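Local coordinates for putative metal binding protein RUMGNA_00854 (Ruminococcus gnavus, PDB 3U7Z) that is of unknown function but binds calcium ions and probably has a beta-grasp fold, as a member of the DUF4430 family, at residues A[21-26]-A[39-44]; A[59-62]-A[68-71]. All blocks are in the same frame, centred on the assembly; numbering follows the deposited sequence. Where two conformers were deposited one is given.

Contact 1. Residues A[21-26]-A[39-44]. With CA (calcium ion), chain D; CA (calcium ion), chain C.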
ATOM      1  N   ASN A  21     -11.124  -4.274   0.245  1.00 10.98           N
ATOM      2  CA  ASN A  21     -11.471  -3.381   1.365  1.00 11.67           C
ATOM      3  C   ASN A  21     -10.999  -1.987   1.037  1.00 10.04           C
ATOM      4  O   ASN A  21      -9.819  -1.757   0.771  1.00 11.76           O
ATOM      5  CB  ASN A  21     -10.864  -3.894   2.666  1.00 11.43           C
ATOM      6  CG  ASN A  21     -11.456  -5.281   3.076  1.00 16.76           C
ATOM      7  OD1 ASN A  21     -12.690  -5.463   3.083  1.00 21.46           O
ATOM      8  ND2 ASN A  21     -10.603  -6.271   3.256  1.00 25.72           N
ATOM      9  N   VAL A  22     -11.895  -1.030   1.135  1.00 11.10           N
ATOM     10  CA  VAL A  22     -11.583   0.345   0.767  1.00 11.81           C
ATOM     11  C   VAL A  22     -11.455   1.156   2.041  1.00 13.06           C
ATOM     12  O   VAL A  22     -12.352   1.097   2.917  1.00 18.11           O
ATOM     13  CB  VAL A  22     -12.703   0.947  -0.129  1.00 15.99           C
ATOM     14  CG1 VAL A  22     -12.436   2.405  -0.407  1.00 19.44           C
ATOM     15  CG2 VAL A  22     -12.821   0.173  -1.423  1.00 17.39           C
ATOM     16  N   PHE A  23     -10.373   1.909   2.106  1.00 12.53           N
ATOM     17  CA  PHE A  23     -10.072   2.737   3.231  1.00 12.85           C
ATOM     18  C   PHE A  23      -9.920   4.168   2.769  1.00 14.08           C
ATOM     19  O   PHE A  23      -9.231   4.440   1.808  1.00 15.70           O
ATOM     20  CB  PHE A  23      -8.800   2.272   3.931  1.00 13.99           C
ATOM     21  CG  PHE A  23      -8.852   0.872   4.430  1.00 13.13           C
ATOM     22  CD1 PHE A  23      -9.334   0.589   5.724  1.00 17.36           C
ATOM     23  CD2 PHE A  23      -8.431  -0.162   3.658  1.00 12.32           C
ATOM     24  CE1 PHE A  23      -9.396  -0.701   6.148  1.00 16.99           C
ATOM     25  CE2 PHE A  23      -8.513  -1.459   4.113  1.00 13.53           C
ATOM     26  CZ  PHE A  23      -8.995  -1.709   5.362  1.00 16.08           C
ATOM     27  N   GLU A  24     -10.568   5.100   3.452  1.00 14.33           N
ATOM     28  CA  GLU A  24     -10.469   6.513   3.107  0.50 15.34           C
ATOM     29  C   GLU A  24      -9.616   7.173   4.140  1.00 14.56           C
ATOM     30  O   GLU A  24      -9.740   6.903   5.332  1.00 18.89           O
ATOM     31  CB  GLU A  24     -11.828   7.179   3.060  0.50 18.65           C
ATOM     32  CG  GLU A  24     -12.638   6.797   1.884  0.50 23.12           C
ATOM     33  CD  GLU A  24     -13.904   7.597   1.823  0.50 26.95           C
ATOM     34  OE1 GLU A  24     -14.663   7.566   2.814  0.50 26.72           O
ATOM     35  OE2 GLU A  24     -14.121   8.272   0.797  0.50 32.44           O
ATOM     36  N   PHE A  25      -8.718   8.059   3.689  1.00 13.73           N
ATOM     37  CA  PHE A  25      -7.921   8.856   4.593  1.00 15.06           C
ATOM     38  C   PHE A  25      -8.025  10.348   4.291  1.00 15.23           C
ATOM     39  O   PHE A  25      -8.021  10.782   3.153  1.00 17.02           O
ATOM     40  CB  PHE A  25      -6.477   8.448   4.476  1.00 14.56           C
ATOM     41  CG  PHE A  25      -6.213   7.049   4.887  1.00 14.09           C
ATOM     42  CD1 PHE A  25      -5.901   6.743   6.207  1.00 17.22           C
ATOM     43  CD2 PHE A  25      -6.180   6.026   3.951  1.00 16.90           C
ATOM     44  CE1 PHE A  25      -5.633   5.417   6.599  1.00 18.12           C
ATOM     45  CE2 PHE A  25      -5.891   4.689   4.339  1.00 16.60           C
ATOM     46  CZ  PHE A  25      -5.626   4.398   5.630  1.00 19.92           C
ATOM     47  N   ASP A  26      -8.130  11.123   5.359  1.00 17.32           N
ATOM     48  CA  ASP A  26      -8.013  12.561   5.279  1.00 18.90           C
ATOM     49  C   ASP A  26      -6.707  12.895   6.008  1.00 20.32           C
ATOM     50  O   ASP A  26      -6.621  12.760   7.209  1.00 24.95           O
ATOM     51  CB  ASP A  26      -9.247  13.199   5.932  1.00 19.43           C
ATOM     52  CG  ASP A  26     -10.575  12.661   5.345  1.00 22.73           C
ATOM     53  OD1 ASP A  26     -10.864  12.914   4.163  1.00 25.50           O
ATOM     54  OD2 ASP A  26     -11.311  11.946   6.065  1.00 26.50           O
ATOM     55  N   GLU A  39      -2.849   4.135  10.743  1.00 14.38           N
ATOM     56  CA  GLU A  39      -3.847   3.239  11.282  0.50 16.42           C
ATOM     57  C   GLU A  39      -3.314   1.812  11.409  1.00 13.98           C
ATOM     58  O   GLU A  39      -4.090   0.878  11.556  1.00 16.50           O
ATOM     59  CB  GLU A  39      -5.078   3.235  10.353  0.50 18.37           C
ATOM     60  CG  GLU A  39      -5.809   4.567  10.241  0.50 22.29           C
ATOM     61  CD  GLU A  39      -6.562   4.921  11.516  0.50 26.05           C
ATOM     62  OE1 GLU A  39      -7.025   3.998  12.217  0.50 27.51           O
ATOM     63  OE2 GLU A  39      -6.690   6.127  11.813  0.50 27.14           O
ATOM     64  N   ASN A  40      -1.988   1.644  11.324  1.00 12.76           N
ATOM     65  CA  ASN A  40      -1.403   0.327  11.295  1.00 11.26           C
ATOM     66  C   ASN A  40      -2.065  -0.605  10.254  1.00 11.58           C
ATOM     67  O   ASN A  40      -2.331  -1.761  10.522  1.00 11.79           O
ATOM     68  CB  ASN A  40      -1.323  -0.289  12.691  1.00 10.27           C
ATOM     69  CG  ASN A  40      -0.368  -1.432  12.754  1.00 11.03           C
ATOM     70  OD1 ASN A  40       0.443  -1.623  11.865  1.00 11.20           O
ATOM     71  ND2 ASN A  40      -0.453  -2.201  13.779  1.00 14.84           N
ATOM     72  N   LEU A  41      -2.251  -0.097   9.056  1.00 10.23           N
ATOM     73  CA  LEU A  41      -2.890  -0.899   7.981  1.00 10.01           C
ATOM     74  C   LEU A  41      -1.920  -1.868   7.312  1.00  9.66           C
ATOM     75  O   LEU A  41      -2.344  -2.773   6.648  1.00 10.87           O
ATOM     76  CB  LEU A  41      -3.508   0.024   6.938  1.00 11.67           C
ATOM     77  CG  LEU A  41      -4.306  -0.590   5.773  1.00 15.30           C
ATOM     78  CD1 LEU A  41      -5.513  -1.379   6.317  1.00 17.70           C
ATOM     79  CD2 LEU A  41      -4.715   0.510   4.811  1.00 18.58           C
ATOM     80  N   VAL A  42      -0.629  -1.636   7.480  1.00  8.80           N
ATOM     81  CA  VAL A  42       0.401  -2.471   6.922  1.00  7.72           C
ATOM     82  C   VAL A  42       1.476  -2.771   7.946  1.00  8.03           C
ATOM     83  O   VAL A  42       1.592  -2.072   8.977  1.00  8.68           O
ATOM     84  CB  VAL A  42       1.092  -1.794   5.728  1.00  9.75           C
ATOM     85  CG1 VAL A  42       0.075  -1.394   4.600  1.00 11.33           C
ATOM     86  CG2 VAL A  42       1.929  -0.612   6.129  1.00 10.67           C
ATOM     87  N   ASP A  43       2.220  -3.829   7.701  1.00  7.31           N
ATOM     88  CA  ASP A  43       3.509  -4.063   8.373  1.00  7.81           C
ATOM     89  C   ASP A  43       4.546  -4.197   7.284  1.00  9.38           C
ATOM     90  O   ASP A  43       4.319  -4.857   6.259  1.00 10.92           O
ATOM     91  CB  ASP A  43       3.497  -5.315   9.239  1.00 10.12           C
ATOM     92  CG  ASP A  43       3.058  -5.107  10.646  1.00 10.87           C
ATOM     93  OD1 ASP A  43       2.694  -4.018  11.089  1.00 11.38           O
ATOM     94  OD2 ASP A  43       3.097  -6.146  11.360  1.00 16.92           O
ATOM     95  N   GLY A  44       5.692  -3.548   7.516  1.00  9.19           N
ATOM     96  CA  GLY A  44       6.778  -3.656   6.630  1.00 10.67           C
ATOM     97  C   GLY A  44       8.095  -3.594   7.300  1.00 10.62           C
ATOM     98  O   GLY A  44       8.200  -3.207   8.445  1.00 10.59           O
TER
HETATM   99 CA    CA D 133       2.650  -1.615  11.056  1.00  8.73          CA
HETATM  100 CA    CA C 132       3.421  -4.854  13.438  1.00 12.45          CA
HETATM  101  O   HOH W   1       1.429  -4.841  14.900  1.00 20.16           O
HETATM  102  O   HOH W   2       3.917  -7.128  14.078  1.00 29.78           O
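In this beta-grasp fold, F23 and F25 on the edge strand 20-27 meet the turn that leads from helix 32-38 into strand 42-45, where L41 hangs toward them. The L41 methyl CD1 sits over one face of the F23 ring, 3.8 Å from its centroid and 19° off the ring normal, a CH-pi contact displaced toward the rim, so that CD1 comes closest to CZ, at 3.6 Å. With CG anti to the backbone N (chi1 -176°), the leucine also brings CD2 within reach of both rings, 3.9 Å from F23 CD2 and, at the edge of the F25 ring, 4.1 Å from F25 CZ. In one of its two conformers E39 may add its CG to that edge, a tentative contact. L36 and V35 of the helix touch L41 and F25, respectively, and thus continue this apolar layer.

The turn is a Schellman motif that ends the helix, with N40 as its C-prime residue at positive phi and L41 N bonded to the carbonyl of L36. Just past the leucine the same backbone becomes a calcium site, completed by N40 and by E37 from the helix. V42 offers its carbonyl O to the ion at 2.4 Å, and D43 OD1 bridges two calcium ions, 2.4 Å from this one and 2.6 Å from its neighbour, to which D43 OD2 also binds.

Contact 2. Residues A[59-62]-A[68-71]; sequences ETAD and WWCI
The indole of W69 sets the edge carrying NE1 and CZ2 against the backbone and side chain of E59. The carbonyl O of E59 lies near the ring plane and accepts a weak hydrogen bond from W69 NE1, 3.3 Å long and bent to 128° at the hydrogen. A second weak bond joins the same N-H to the carbonyl of T54, so the indole N-H is shared between two weak bonds. E59 CB stands in plane at the edge, 3.9 Å from W69 CZ2. From there the glutamate chain, extended beyond CG, crosses the indole at about a right angle and places OE1 3.8 Å from W69 CH2, with the carboxylate turned 72° from the ring plane. That oxygen's hydrogen-bond partners are H15 ND1 and the backbone N of G16, which fix the carboxylate beside the ring.

At the pyrrole end of the indole, A61 points its methyl at the strand, and CB reaches W69 CD1 at 4.0 Å. Replacing the W69 indole by an alanine's methyl is likely to leave the carbonyls of E59 and T54 without this shared N-H and to open a gap beside the A61 methyl. The W68 side chain leaves the backbone pointing away from 59-62, and its NE1 bonds to the carbonyl of G100.

Segment 59-62 thus closes over the start of strand 67-73: E59 and A61 also rest on L97 of strand 92-99, A61 pairs through its backbone with T54 of strand 52-56, and H15, just past strand 7-14, touches W69.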
ATOM      1  N   GLU A  59      -3.473  -9.526   6.187  1.00  8.36           N
ATOM      2  CA  GLU A  59      -3.088 -10.592   5.298  1.00  7.86           C
ATOM      3  C   GLU A  59      -1.609 -10.506   4.947  1.00  7.06           C
ATOM      4  O   GLU A  59      -1.107  -9.499   4.442  1.00  7.95           O
ATOM      5  CB  GLU A  59      -3.914 -10.581   3.981  1.00  8.87           C
ATOM      6  CG  GLU A  59      -3.519 -11.735   3.080  1.00 10.09           C
ATOM      7  CD  GLU A  59      -4.378 -11.944   1.863  1.00 12.72           C
ATOM      8  OE1 GLU A  59      -4.926 -10.972   1.382  1.00 12.02           O
ATOM      9  OE2 GLU A  59      -4.491 -13.087   1.337  1.00 17.36           O
ATOM     10  N   THR A  60      -0.909 -11.586   5.248  1.00  8.40           N
ATOM     11  CA  THR A  60       0.522 -11.672   5.096  1.00  8.44           C
ATOM     12  C   THR A  60       0.820 -12.443   3.819  1.00 10.35           C
ATOM     13  O   THR A  60       0.302 -13.560   3.608  1.00 13.16           O
ATOM     14  CB  THR A  60       1.172 -12.395   6.316  1.00 10.80           C
ATOM     15  OG1 THR A  60       0.922 -11.605   7.492  1.00 11.86           O
ATOM     16  CG2 THR A  60       2.706 -12.541   6.137  1.00 12.45           C
ATOM     17  N   ALA A  61       1.676 -11.878   2.984  1.00  9.56           N
ATOM     18  CA  ALA A  61       2.142 -12.514   1.776  1.00  9.97           C
ATOM     19  C   ALA A  61       2.973 -13.743   2.156  1.00 12.46           C
ATOM     20  O   ALA A  61       3.887 -13.641   3.014  1.00 14.01           O
ATOM     21  CB  ALA A  61       2.981 -11.561   0.935  1.00 11.71           C
ATOM     22  N   ASP A  62       2.768 -14.829   1.416  1.00 13.88           N
ATOM     23  CA  ASP A  62       3.558 -16.062   1.577  1.00 17.51           C
ATOM     24  C   ASP A  62       4.729 -16.014   0.603  1.00 18.00           C
ATOM     25  O   ASP A  62       4.573 -16.266  -0.583  1.00 16.61           O
ATOM     26  CB  ASP A  62       2.678 -17.319   1.362  1.00 17.39           C
ATOM     27  CG  ASP A  62       3.475 -18.634   1.429  1.00 21.51           C
ATOM     28  OD1 ASP A  62       4.682 -18.630   1.757  1.00 21.80           O
ATOM     29  OD2 ASP A  62       2.856 -19.681   1.172  1.00 27.21           O
ATOM     30  N   TRP A  68       3.581 -11.317  -3.081  1.00  9.93           N
ATOM     31  CA  TRP A  68       4.086 -10.024  -2.713  1.00  8.85           C
ATOM     32  C   TRP A  68       3.000  -8.988  -2.884  1.00  7.34           C
ATOM     33  O   TRP A  68       2.103  -9.091  -3.716  1.00  9.49           O
ATOM     34  CB  TRP A  68       5.316  -9.644  -3.555  1.00  9.93           C
ATOM     35  CG  TRP A  68       5.128  -9.713  -5.042  1.00  8.57           C
ATOM     36  CD1 TRP A  68       5.101 -10.861  -5.788  1.00 11.04           C
ATOM     37  CD2 TRP A  68       5.096  -8.657  -5.961  1.00  7.81           C
ATOM     38  NE1 TRP A  68       4.976 -10.578  -7.096  1.00 10.96           N
ATOM     39  CE2 TRP A  68       4.984  -9.223  -7.252  1.00  9.37           C
ATOM     40  CE3 TRP A  68       5.061  -7.273  -5.835  1.00 10.64           C
ATOM     41  CZ2 TRP A  68       4.860  -8.452  -8.374  1.00  9.99           C
ATOM     42  CZ3 TRP A  68       5.012  -6.527  -6.979  1.00 12.48           C
ATOM     43  CH2 TRP A  68       4.907  -7.116  -8.229  1.00 11.81           C
ATOM     44  N   TRP A  69       3.068  -7.948  -2.058  1.00  8.46           N
ATOM     45  CA  TRP A  69       2.159  -6.799  -2.122  1.00  6.59           C
ATOM     46  C   TRP A  69       2.678  -5.785  -3.108  1.00  7.98           C
ATOM     47  O   TRP A  69       3.847  -5.393  -3.103  1.00  9.53           O
ATOM     48  CB  TRP A  69       1.998  -6.157  -0.752  1.00  7.02           C
ATOM     49  CG  TRP A  69       1.184  -7.004   0.156  1.00  7.67           C
ATOM     50  CD1 TRP A  69       1.644  -7.813   1.214  1.00  8.31           C
ATOM     51  CD2 TRP A  69      -0.235  -7.159   0.136  1.00  6.53           C
ATOM     52  NE1 TRP A  69       0.584  -8.445   1.786  1.00  9.35           N
ATOM     53  CE2 TRP A  69      -0.567  -8.080   1.148  1.00  7.01           C
ATOM     54  CE3 TRP A  69      -1.243  -6.589  -0.622  1.00  7.32           C
ATOM     55  CZ2 TRP A  69      -1.892  -8.412   1.420  1.00  8.78           C
ATOM     56  CZ3 TRP A  69      -2.547  -6.946  -0.388  1.00  7.92           C
ATOM     57  CH2 TRP A  69      -2.852  -7.854   0.641  1.00  7.84           C
ATOM     58  N   CYS A  70       1.773  -5.345  -3.982  1.00  8.89           N
ATOM     59  CA  CYS A  70       2.074  -4.399  -5.034  1.00  9.50           C
ATOM     60  C   CYS A  70       1.289  -3.123  -4.884  1.00  9.26           C
ATOM     61  O   CYS A  70       0.095  -3.167  -4.675  1.00 10.07           O
ATOM     62  CB  CYS A  70       1.709  -5.063  -6.371  1.00 12.10           C
ATOM     63  SG  CYS A  70       1.825  -3.864  -7.716  1.00 16.89           S
ATOM     64  N   ILE A  71       1.958  -1.999  -5.018  1.00  9.50           N
ATOM     65  CA  ILE A  71       1.313  -0.687  -4.922  1.00  8.75           C
ATOM     66  C   ILE A  71       0.998  -0.185  -6.326  1.00  9.55           C
ATOM     67  O   ILE A  71       1.886  -0.129  -7.172  1.00  9.51           O
ATOM     68  CB  ILE A  71       2.202   0.398  -4.281  1.00 11.14           C
ATOM     69  CG1 ILE A  71       2.715  -0.038  -2.903  1.00 12.84           C
ATOM     70  CG2 ILE A  71       1.450   1.761  -4.129  1.00 12.59           C
ATOM     71  CD1 ILE A  71       3.843   0.791  -2.289  1.00 14.57           C
TER

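In the fold
Contacts 1 and 2 bring the flanks of the small sheet against the main sheet at two places, their centres 14 Å apart and their nearest atoms about 6 Å apart without touching. On the small-sheet side these are the turn leading into 42-45, and strand 59-60 with the residue after it; the main sheet contributes 20-27 at its edge and 67-73 beyond 92-99. D57, which binds a calcium ion seen for this protein but not bound to this chain here, is near both: its side chain is about 4 Å from that of F23 and about 6 Å from that of E59. The calcium ions bound by N40, V42 and D43 belong to contact 1, although the T60 side chain comes within about 7 Å of that of D43.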